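Local coordinates for protein of unknown function with a Fic domain (Bacteroides thetaiotaomicron VPI-5482, PDB 3CUC), which is of unknown function but belongs to the Fic/DOC family of largely helical proteins, at residues Phe32-Asn41 and Glu73-Leu81; Tyr229-Ala240 and Asp254-Leu262. One frame throughout, in Å; residues are numbered along the deposited sequence.

Contact 1. Residues Phe32-Asn41 and Glu73-Leu81; sequences FKLEFNYNSN and EMKAHNVGL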
loop_
_atom_site.group_PDB
_atom_site.type_symbol
_atom_site.label_atom_id
_atom_site.label_comp_id
_atom_site.label_asym_id
_atom_site.label_seq_id
_atom_site.Cartn_x
_atom_site.Cartn_y
_atom_site.Cartn_z
ATOM N N PHE A 32 -9.111 8.728 -6.935
ATOM C CA PHE A 32 -8.148 7.824 -6.322
ATOM C C PHE A 32 -8.258 7.823 -4.791
ATOM O O PHE A 32 -8.300 6.757 -4.166
ATOM C CB PHE A 32 -6.716 8.150 -6.740
ATOM C CG PHE A 32 -5.704 7.383 -5.960
ATOM C CD1 PHE A 32 -5.414 6.075 -6.286
ATOM C CD2 PHE A 32 -5.100 7.946 -4.851
ATOM C CE1 PHE A 32 -4.505 5.353 -5.548
ATOM C CE2 PHE A 32 -4.196 7.232 -4.102
ATOM C CZ PHE A 32 -3.898 5.932 -4.448
ATOM N N LYS A 33 -8.297 9.013 -4.198
ATOM C CA LYS A 33 -8.430 9.161 -2.743
ATOM C C LYS A 33 -9.618 8.356 -2.226
ATOM O O LYS A 33 -9.548 7.654 -1.211
ATOM C CB LYS A 33 -8.632 10.634 -2.370
ATOM C CG LYS A 33 -8.423 10.939 -0.891
ATOM C CD LYS A 33 -8.471 12.444 -0.604
ATOM C CE LYS A 33 -9.909 12.969 -0.603
ATOM N NZ LYS A 33 -9.998 14.377 -0.128
ATOM N N LEU A 34 -10.710 8.473 -2.959
ATOM C CA LEU A 34 -11.936 7.798 -2.617
ATOM C C LEU A 34 -11.735 6.280 -2.664
ATOM O O LEU A 34 -11.937 5.568 -1.674
ATOM C CB LEU A 34 -13.017 8.211 -3.619
ATOM C CG LEU A 34 -14.440 8.339 -3.107
ATOM C CD1 LEU A 34 -14.845 7.108 -2.291
ATOM C CD2 LEU A 34 -14.553 9.642 -2.307
ATOM N N GLU A 35 -11.304 5.794 -3.823
ATOM C CA GLU A 35 -11.236 4.361 -4.065
ATOM C C GLU A 35 -10.153 3.664 -3.256
ATOM O O GLU A 35 -10.336 2.522 -2.828
ATOM C CB GLU A 35 -11.039 4.089 -5.555
ATOM C CG GLU A 35 -12.240 4.532 -6.389
ATOM C CD GLU A 35 -12.596 3.552 -7.490
ATOM O OE1 GLU A 35 -11.670 2.973 -8.105
ATOM O OE2 GLU A 35 -13.809 3.357 -7.734
ATOM N N PHE A 36 -9.031 4.348 -3.048
ATOM C CA PHE A 36 -7.945 3.776 -2.273
ATOM C C PHE A 36 -8.354 3.638 -0.811
ATOM O O PHE A 36 -8.238 2.558 -0.233
ATOM C CB PHE A 36 -6.673 4.613 -2.397
ATOM C CG PHE A 36 -5.514 4.051 -1.634
ATOM C CD1 PHE A 36 -5.139 2.723 -1.798
ATOM C CD2 PHE A 36 -4.795 4.841 -0.747
ATOM C CE1 PHE A 36 -4.067 2.189 -1.087
ATOM C CE2 PHE A 36 -3.718 4.311 -0.033
ATOM C CZ PHE A 36 -3.360 2.981 -0.201
ATOM N N ASN A 37 -8.832 4.732 -0.221
ATOM C CA ASN A 37 -9.270 4.712 1.176
ATOM C C ASN A 37 -10.347 3.651 1.408
ATOM O O ASN A 37 -10.273 2.862 2.359
ATOM C CB ASN A 37 -9.765 6.094 1.622
ATOM C CG ASN A 37 -8.622 7.062 1.921
ATOM O OD1 ASN A 37 -7.749 6.768 2.738
ATOM N ND2 ASN A 37 -8.643 8.232 1.282
ATOM N N TYR A 38 -11.334 3.617 0.519
ATOM C CA TYR A 38 -12.411 2.656 0.653
ATOM C C TYR A 38 -11.863 1.244 0.601
ATOM O O TYR A 38 -12.043 0.468 1.537
ATOM C CB TYR A 38 -13.469 2.836 -0.436
ATOM C CG TYR A 38 -14.519 1.753 -0.402
ATOM C CD1 TYR A 38 -15.626 1.853 0.440
ATOM C CD2 TYR A 38 -14.396 0.616 -1.193
ATOM C CE1 TYR A 38 -16.585 0.852 0.480
ATOM C CE2 TYR A 38 -15.349 -0.393 -1.156
ATOM C CZ TYR A 38 -16.438 -0.273 -0.321
ATOM O OH TYR A 38 -17.375 -1.282 -0.297
ATOM N N ASN A 39 -11.185 0.917 -0.493
ATOM C CA ASN A 39 -10.750 -0.451 -0.726
ATOM C C ASN A 39 -9.704 -0.948 0.265
ATOM O O ASN A 39 -9.814 -2.061 0.774
ATOM C CB ASN A 39 -10.243 -0.611 -2.156
ATOM C CG ASN A 39 -11.372 -0.668 -3.174
ATOM O OD1 ASN A 39 -12.047 -1.687 -3.301
ATOM N ND2 ASN A 39 -11.564 0.417 -3.919
ATOM N N SER A 40 -8.697 -0.132 0.552
ATOM C CA SER A 40 -7.607 -0.576 1.418
ATOM C C SER A 40 -8.145 -0.895 2.811
ATOM O O SER A 40 -7.706 -1.850 3.439
ATOM C CB SER A 40 -6.475 0.465 1.465
ATOM O OG SER A 40 -5.335 -0.001 2.176
ATOM N N ASN A 41 -9.118 -0.115 3.275
ATOM C CA ASN A 41 -9.761 -0.377 4.565
ATOM C C ASN A 41 -10.800 -1.500 4.498
ATOM O O ASN A 41 -10.960 -2.266 5.446
ATOM C CB ASN A 41 -10.406 0.897 5.117
ATOM C CG ASN A 41 -9.388 1.893 5.631
ATOM O OD1 ASN A 41 -9.066 2.864 4.952
ATOM N ND2 ASN A 41 -8.874 1.655 6.837
ATOM N N GLU A 73 -11.032 5.508 11.583
ATOM C CA GLU A 73 -9.957 4.787 10.888
ATOM C C GLU A 73 -9.906 5.200 9.421
ATOM O O GLU A 73 -8.830 5.376 8.855
ATOM C CB GLU A 73 -10.095 3.259 11.010
ATOM C CG GLU A 73 -9.669 2.699 12.356
ATOM C CD GLU A 73 -9.502 1.190 12.346
ATOM O OE1 GLU A 73 -9.500 0.580 11.255
ATOM O OE2 GLU A 73 -9.367 0.611 13.445
HETATM N N MSE A 74 -11.078 5.348 8.815
HETATM C CA MSE A 74 -11.177 5.767 7.425
HETATM C C MSE A 74 -10.558 7.134 7.282
HETATM O O MSE A 74 -9.780 7.374 6.377
HETATM C CB MSE A 74 -12.637 5.794 6.968
HETATM C CG MSE A 74 -12.836 6.054 5.482
HETATM SE SE MSE A 74 -12.128 4.639 4.380
HETATM C CE MSE A 74 -13.577 3.400 4.519
ATOM N N LYS A 75 -10.883 8.032 8.197
ATOM C CA LYS A 75 -10.309 9.384 8.195
ATOM C C LYS A 75 -8.797 9.376 8.451
ATOM O O LYS A 75 -8.053 10.116 7.819
ATOM C CB LYS A 75 -10.992 10.232 9.272
ATOM C CG LYS A 75 -10.631 11.726 9.281
ATOM C CD LYS A 75 -11.014 12.352 10.625
ATOM C CE LYS A 75 -11.095 13.878 10.563
ATOM N NZ LYS A 75 -11.504 14.448 11.885
ATOM N N ALA A 76 -8.353 8.545 9.390
ATOM C CA ALA A 76 -6.943 8.472 9.767
ATOM C C ALA A 76 -6.113 7.902 8.615
ATOM O O ALA A 76 -5.004 8.369 8.349
ATOM C CB ALA A 76 -6.771 7.628 11.018
ATOM N N HIS A 77 -6.659 6.897 7.932
ATOM C CA HIS A 77 -6.013 6.321 6.759
ATOM C C HIS A 77 -5.809 7.364 5.666
ATOM O O HIS A 77 -4.802 7.341 4.960
ATOM C CB HIS A 77 -6.833 5.155 6.212
ATOM C CG HIS A 77 -6.169 4.439 5.084
ATOM N ND1 HIS A 77 -6.311 4.832 3.774
ATOM C CD2 HIS A 77 -5.351 3.360 5.071
ATOM C CE1 HIS A 77 -5.615 4.022 2.997
ATOM N NE2 HIS A 77 -5.023 3.118 3.759
ATOM N N ASN A 78 -6.757 8.281 5.518
ATOM C CA ASN A 78 -6.597 9.341 4.524
ATOM C C ASN A 78 -5.499 10.325 4.926
ATOM O O ASN A 78 -4.825 10.883 4.071
ATOM C CB ASN A 78 -7.901 10.094 4.298
ATOM C CG ASN A 78 -7.791 11.102 3.190
ATOM O OD1 ASN A 78 -7.384 10.767 2.086
ATOM N ND2 ASN A 78 -8.138 12.347 3.479
ATOM N N VAL A 79 -5.336 10.545 6.232
ATOM C CA VAL A 79 -4.221 11.348 6.735
ATOM C C VAL A 79 -2.928 10.600 6.413
ATOM O O VAL A 79 -1.935 11.204 6.018
ATOM C CB VAL A 79 -4.338 11.633 8.266
ATOM C CG1 VAL A 79 -3.072 12.289 8.795
ATOM C CG2 VAL A 79 -5.560 12.507 8.558
ATOM N N GLY A 80 -2.962 9.278 6.561
ATOM C CA GLY A 80 -1.846 8.429 6.165
ATOM C C GLY A 80 -1.482 8.581 4.701
ATOM O O GLY A 80 -0.307 8.670 4.367
ATOM N N LEU A 81 -2.484 8.601 3.823
ATOM C CA LEU A 81 -2.233 8.790 2.386
ATOM C C LEU A 81 -1.531 10.126 2.146
ATOM O O LEU A 81 -0.508 10.182 1.471
ATOM C CB LEU A 81 -3.535 8.716 1.570
ATOM C CG LEU A 81 -3.462 9.101 0.081
ATOM C CD1 LEU A 81 -2.455 8.222 -0.643
ATOM C CD2 LEU A 81 -4.838 9.025 -0.594
#
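Asn37 reaches from helix 22-42 into a hole on helix 68-89 formed by Met74, His77, Asn78 and Leu81, and its side chain can be followed atom by atom. Its CB rests 3.9 Å from SE of Met74, a selenomethionine. With CG set beside the backbone N and anti to the carbonyl carbon (chi1 -78°), the amide is held between His77 and Asn78. OD1 accepts a nearly straight bond from ND1 of His77 at 2.6 Å; the acceptor lies in the plane of the imidazole, whose ring stands almost perpendicular to the amide. ND2 donates to OD1 of Asn78 at 2.9 Å, coming from above that carbonyl plane, and also makes a weak bond back to Lys33 O in its own helix turn. Both ends of a buried amide are thus engaged, which should fix its rotation. Exchange of knobs and holes between two helices runs in both directions here, within the largely helical fold of this Fic-domain protein, where the axes cross at 123°. His77 in turn fits among Phe36, Asn37, Ser40 and Asn41, its CE1 lying 3.6 Å from CE2 of Phe36 with the two rings inclined at 54°. Leu81 is the third knob: CD1 approaches the ring of Phe36, while CD2 sits 4.0 Å from CE2 of Phe32 and also meets CG of Lys33. Helix 199-213 borders this apolar end through Leu205 and Asn208, and its Arg204 bonds to the hydroxyl of Ser40.

Contact 2. Residues Tyr229-Ala240 and Asp254-Leu262; sequences YLNILHQCDVEA and DILPFVNYL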
loop_
_atom_site.group_PDB
_atom_site.type_symbol
_atom_site.label_atom_id
_atom_site.label_comp_id
_atom_site.label_asym_id
_atom_site.label_seq_id
_atom_site.Cartn_x
_atom_site.Cartn_y
_atom_site.Cartn_z
ATOM N N TYR A 229 -5.784 -11.566 -4.630
ATOM C CA TYR A 229 -4.664 -10.855 -4.013
ATOM C C TYR A 229 -3.953 -11.748 -2.988
ATOM O O TYR A 229 -2.733 -11.916 -3.037
ATOM C CB TYR A 229 -5.231 -9.573 -3.380
ATOM C CG TYR A 229 -4.325 -8.732 -2.511
ATOM C CD1 TYR A 229 -3.005 -8.474 -2.865
ATOM C CD2 TYR A 229 -4.825 -8.128 -1.355
ATOM C CE1 TYR A 229 -2.194 -7.669 -2.068
ATOM C CE2 TYR A 229 -4.027 -7.329 -0.556
ATOM C CZ TYR A 229 -2.712 -7.103 -0.922
ATOM O OH TYR A 229 -1.902 -6.311 -0.152
ATOM N N LEU A 230 -4.729 -12.342 -2.085
ATOM C CA LEU A 230 -4.193 -13.299 -1.106
ATOM C C LEU A 230 -3.601 -14.545 -1.778
ATOM O O LEU A 230 -2.576 -15.071 -1.333
ATOM C CB LEU A 230 -5.278 -13.728 -0.105
ATOM C CG LEU A 230 -5.630 -12.737 1.014
ATOM C CD1 LEU A 230 -6.789 -13.278 1.853
ATOM C CD2 LEU A 230 -4.414 -12.448 1.884
ATOM N N ASN A 231 -4.249 -15.013 -2.843
ATOM C CA ASN A 231 -3.779 -16.193 -3.567
ATOM C C ASN A 231 -2.390 -15.949 -4.154
ATOM O O ASN A 231 -1.484 -16.762 -3.977
ATOM C CB ASN A 231 -4.765 -16.580 -4.674
ATOM C CG ASN A 231 -4.403 -17.893 -5.350
ATOM O OD1 ASN A 231 -3.416 -17.985 -6.094
ATOM N ND2 ASN A 231 -5.209 -18.920 -5.105
ATOM N N ILE A 232 -2.226 -14.813 -4.825
ATOM C CA ILE A 232 -0.960 -14.479 -5.478
ATOM C C ILE A 232 0.175 -14.459 -4.438
ATOM O O ILE A 232 1.235 -15.040 -4.672
ATOM C CB ILE A 232 -1.052 -13.139 -6.260
ATOM C CG1 ILE A 232 -2.131 -13.213 -7.358
ATOM C CG2 ILE A 232 0.297 -12.777 -6.864
ATOM C CD1 ILE A 232 -1.644 -13.732 -8.692
ATOM N N LEU A 233 -0.064 -13.841 -3.280
ATOM C CA LEU A 233 0.922 -13.852 -2.185
ATOM C C LEU A 233 1.115 -15.253 -1.559
ATOM O O LEU A 233 2.181 -15.539 -1.016
ATOM C CB LEU A 233 0.540 -12.836 -1.100
ATOM C CG LEU A 233 0.538 -11.351 -1.490
ATOM C CD1 LEU A 233 -0.267 -10.521 -0.495
ATOM C CD2 LEU A 233 1.951 -10.803 -1.599
ATOM N N HIS A 234 0.095 -16.111 -1.638
ATOM C CA HIS A 234 0.193 -17.502 -1.149
ATOM C C HIS A 234 1.035 -18.403 -2.064
ATOM O O HIS A 234 1.528 -19.447 -1.629
ATOM C CB HIS A 234 -1.203 -18.120 -0.969
ATOM N N GLN A 235 1.178 -18.003 -3.329
ATOM C CA GLN A 235 2.052 -18.698 -4.284
ATOM C C GLN A 235 3.510 -18.340 -4.015
ATOM O O GLN A 235 4.378 -19.220 -3.957
ATOM C CB GLN A 235 1.708 -18.311 -5.727
ATOM C CG GLN A 235 0.330 -18.749 -6.196
ATOM C CD GLN A 235 -0.035 -18.198 -7.566
ATOM O OE1 GLN A 235 0.603 -17.272 -8.085
ATOM N NE2 GLN A 235 -1.078 -18.763 -8.158
ATOM N N CYS A 236 3.762 -17.039 -3.876
ATOM C CA CYS A 236 5.075 -16.517 -3.494
ATOM C C CYS A 236 5.587 -17.158 -2.204
ATOM O O CYS A 236 6.767 -17.502 -2.101
ATOM C CB CYS A 236 5.003 -14.998 -3.297
ATOM S SG CYS A 236 4.695 -14.040 -4.808
ATOM N N ASP A 237 4.690 -17.314 -1.229
ATOM C CA ASP A 237 5.030 -17.917 0.066
ATOM C C ASP A 237 5.683 -19.294 -0.095
ATOM O O ASP A 237 6.667 -19.602 0.582
ATOM C CB ASP A 237 3.783 -18.016 0.966
ATOM C CG ASP A 237 3.318 -16.655 1.493
ATOM O OD1 ASP A 237 4.030 -15.651 1.289
ATOM O OD2 ASP A 237 2.233 -16.585 2.111
ATOM N N VAL A 238 5.146 -20.106 -1.004
ATOM C CA VAL A 238 5.690 -21.443 -1.261
ATOM C C VAL A 238 7.082 -21.353 -1.909
ATOM O O VAL A 238 7.944 -22.191 -1.651
ATOM C CB VAL A 238 4.742 -22.307 -2.149
ATOM C CG1 VAL A 238 5.119 -23.798 -2.053
ATOM C CG2 VAL A 238 3.274 -22.102 -1.755
ATOM N N GLU A 239 7.296 -20.322 -2.724
ATOM C CA GLU A 239 8.552 -20.138 -3.459
ATOM C C GLU A 239 9.710 -19.659 -2.574
ATOM O O GLU A 239 10.816 -20.192 -2.649
ATOM C CB GLU A 239 8.346 -19.135 -4.607
ATOM C CG GLU A 239 9.416 -19.173 -5.693
ATOM C CD GLU A 239 9.494 -20.522 -6.392
ATOM O OE1 GLU A 239 8.470 -21.236 -6.443
ATOM O OE2 GLU A 239 10.583 -20.875 -6.889
ATOM N N ALA A 240 9.447 -18.643 -1.751
ATOM C CA ALA A 240 10.493 -17.991 -0.950
ATOM C C ALA A 240 10.984 -18.869 0.198
ATOM O O ALA A 240 12.186 -18.957 0.440
ATOM C CB ALA A 240 9.994 -16.651 -0.413
ATOM N N ASP A 254 11.395 -14.797 -6.807
ATOM C CA ASP A 254 10.446 -15.501 -5.942
ATOM C C ASP A 254 9.040 -14.897 -6.022
ATOM O O ASP A 254 8.050 -15.639 -6.025
ATOM C CB ASP A 254 10.912 -15.481 -4.479
ATOM C CG ASP A 254 12.173 -16.302 -4.243
ATOM O OD1 ASP A 254 12.452 -17.228 -5.033
ATOM O OD2 ASP A 254 12.883 -16.021 -3.251
ATOM N N ILE A 255 8.961 -13.564 -6.094
ATOM C CA ILE A 255 7.674 -12.856 -6.012
ATOM C C ILE A 255 7.118 -12.389 -7.365
ATOM O O ILE A 255 6.259 -11.502 -7.419
ATOM C CB ILE A 255 7.736 -11.649 -5.020
ATOM C CG1 ILE A 255 8.583 -10.486 -5.566
ATOM C CG2 ILE A 255 8.277 -12.104 -3.670
ATOM C CD1 ILE A 255 8.185 -9.128 -4.994
ATOM N N LEU A 256 7.577 -13.015 -8.445
ATOM C CA LEU A 256 7.198 -12.614 -9.801
ATOM C C LEU A 256 5.676 -12.548 -10.051
ATOM O O LEU A 256 5.205 -11.607 -10.692
ATOM C CB LEU A 256 7.883 -13.530 -10.817
ATOM C CG LEU A 256 8.005 -13.030 -12.257
ATOM C CD1 LEU A 256 9.406 -13.311 -12.801
ATOM C CD2 LEU A 256 6.929 -13.664 -13.141
ATOM N N PRO A 257 4.895 -13.524 -9.537
ATOM C CA PRO A 257 3.436 -13.412 -9.716
ATOM C C PRO A 257 2.825 -12.147 -9.079
ATOM O O PRO A 257 1.860 -11.590 -9.616
ATOM C CB PRO A 257 2.887 -14.680 -9.042
ATOM C CG PRO A 257 4.048 -15.591 -8.875
ATOM C CD PRO A 257 5.271 -14.742 -8.796
ATOM N N PHE A 258 3.386 -11.702 -7.955
ATOM C CA PHE A 258 2.916 -10.490 -7.287
ATOM C C PHE A 258 3.413 -9.234 -7.994
ATOM O O PHE A 258 2.732 -8.206 -7.981
ATOM C CB PHE A 258 3.341 -10.473 -5.810
ATOM C CG PHE A 258 2.828 -9.280 -5.038
ATOM C CD1 PHE A 258 1.465 -9.043 -4.921
ATOM C CD2 PHE A 258 3.710 -8.396 -4.426
ATOM C CE1 PHE A 258 0.991 -7.946 -4.219
ATOM C CE2 PHE A 258 3.240 -7.296 -3.719
ATOM C CZ PHE A 258 1.880 -7.071 -3.616
ATOM N N VAL A 259 4.599 -9.304 -8.600
ATOM C CA VAL A 259 5.089 -8.193 -9.421
ATOM C C VAL A 259 4.123 -7.996 -10.587
ATOM O O VAL A 259 3.720 -6.869 -10.878
ATOM C CB VAL A 259 6.530 -8.415 -9.954
ATOM C CG1 VAL A 259 6.989 -7.205 -10.752
ATOM C CG2 VAL A 259 7.500 -8.681 -8.807
ATOM N N ASN A 260 3.733 -9.096 -11.229
ATOM C CA ASN A 260 2.769 -9.026 -12.322
ATOM C C ASN A 260 1.440 -8.454 -11.846
ATOM O O ASN A 260 0.838 -7.628 -12.538
ATOM C CB ASN A 260 2.555 -10.398 -12.972
ATOM C CG ASN A 260 3.775 -10.879 -13.753
ATOM O OD1 ASN A 260 4.615 -10.086 -14.177
ATOM N ND2 ASN A 260 3.870 -12.190 -13.947
ATOM N N TYR A 261 0.997 -8.870 -10.659
ATOM C CA TYR A 261 -0.268 -8.387 -10.111
ATOM C C TYR A 261 -0.299 -6.863 -9.958
ATOM O O TYR A 261 -1.240 -6.209 -10.399
ATOM C CB TYR A 261 -0.564 -9.048 -8.765
ATOM C CG TYR A 261 -1.934 -8.690 -8.225
ATOM C CD1 TYR A 261 -3.081 -8.943 -8.974
ATOM C CD2 TYR A 261 -2.084 -8.082 -6.978
ATOM C CE1 TYR A 261 -4.339 -8.609 -8.499
ATOM C CE2 TYR A 261 -3.345 -7.746 -6.493
ATOM C CZ TYR A 261 -4.466 -8.012 -7.258
ATOM O OH TYR A 261 -5.708 -7.676 -6.782
ATOM N N LEU A 262 0.735 -6.303 -9.340
ATOM C CA LEU A 262 0.825 -4.857 -9.180
ATOM C C LEU A 262 0.894 -4.167 -10.540
ATOM O O LEU A 262 0.358 -3.076 -10.714
ATOM C CB LEU A 262 2.034 -4.465 -8.317
ATOM C CG LEU A 262 2.018 -4.870 -6.836
ATOM C CD1 LEU A 262 3.142 -4.164 -6.088
ATOM C CD2 LEU A 262 0.678 -4.562 -6.183
#
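Leu233 sets CD2 over the centre of one face of the Phe258 ring, 3.8 Å from the centroid and 12° off the normal, a CH-pi contact. The opposite face of the same ring takes CG of Leu262, one helical turn further along its own helix, so the phenyl is sandwiched between two leucines. CE1 of Phe258 comes in at the edge of the Tyr229 ring, 3.9 Å from Tyr229 CE1. The side chains of Tyr261 and Tyr229 cross at about a right angle, with Tyr261 CE2 3.7 Å from CD1 of Tyr229. The two hydroxyls are tied to different places, that of Tyr229 to His186 and Arg204 and that of Tyr261 to Asp225.

Ile232 uses its CG2 branch, which points anti to the backbone N, to lie against the backbone where Pro257 joins Phe258; this methyl is 3.4 Å from Pro257 O. One turn on, Cys236 lays SG against CA of Ile255, the N-cap residue, at 3.4 Å, and the sulfur also touches CB of Phe258. Toward the end of helix 226-240 the aliphatic part of Glu239 lies against the carboxylate of Asp254, CG 3.7 Å from OD1. Glu239 OE2 and Asp254 OD1 are like charges 4.5 Å apart, a closeness that might be mildly unfavourable, while OD2 of Asp254 accepts from the backbone N of Thr251. Phe258 is a knob among Tyr229, Ile232, Leu233 and Cys236 in a nearly antiparallel helix pair, a knob-into-hole packing at 153° in the largely helical fold of this Fic-family protein.

Overall arrangement
From the N terminus, the chain runs through helix 22-42, passes helix 50-59 and returns along helix 68-89, where contact 1 closes a loop of 31 intervening residues. Helices 97-107, 156-173, 178-192 and 199-213 follow before contact 2 opens on helix 226-240; it closes a shorter loop of 13 residues at the start of helix 256-277. The two are in series, neither nested nor crossed, and lie on opposite sides of the chain's centre, their own centres about 24 Å apart. Helix 199-213, through Arg204, reaches both contacts; Arg268, further along helix 256-277, pairs with Glu35 of helix 22-42.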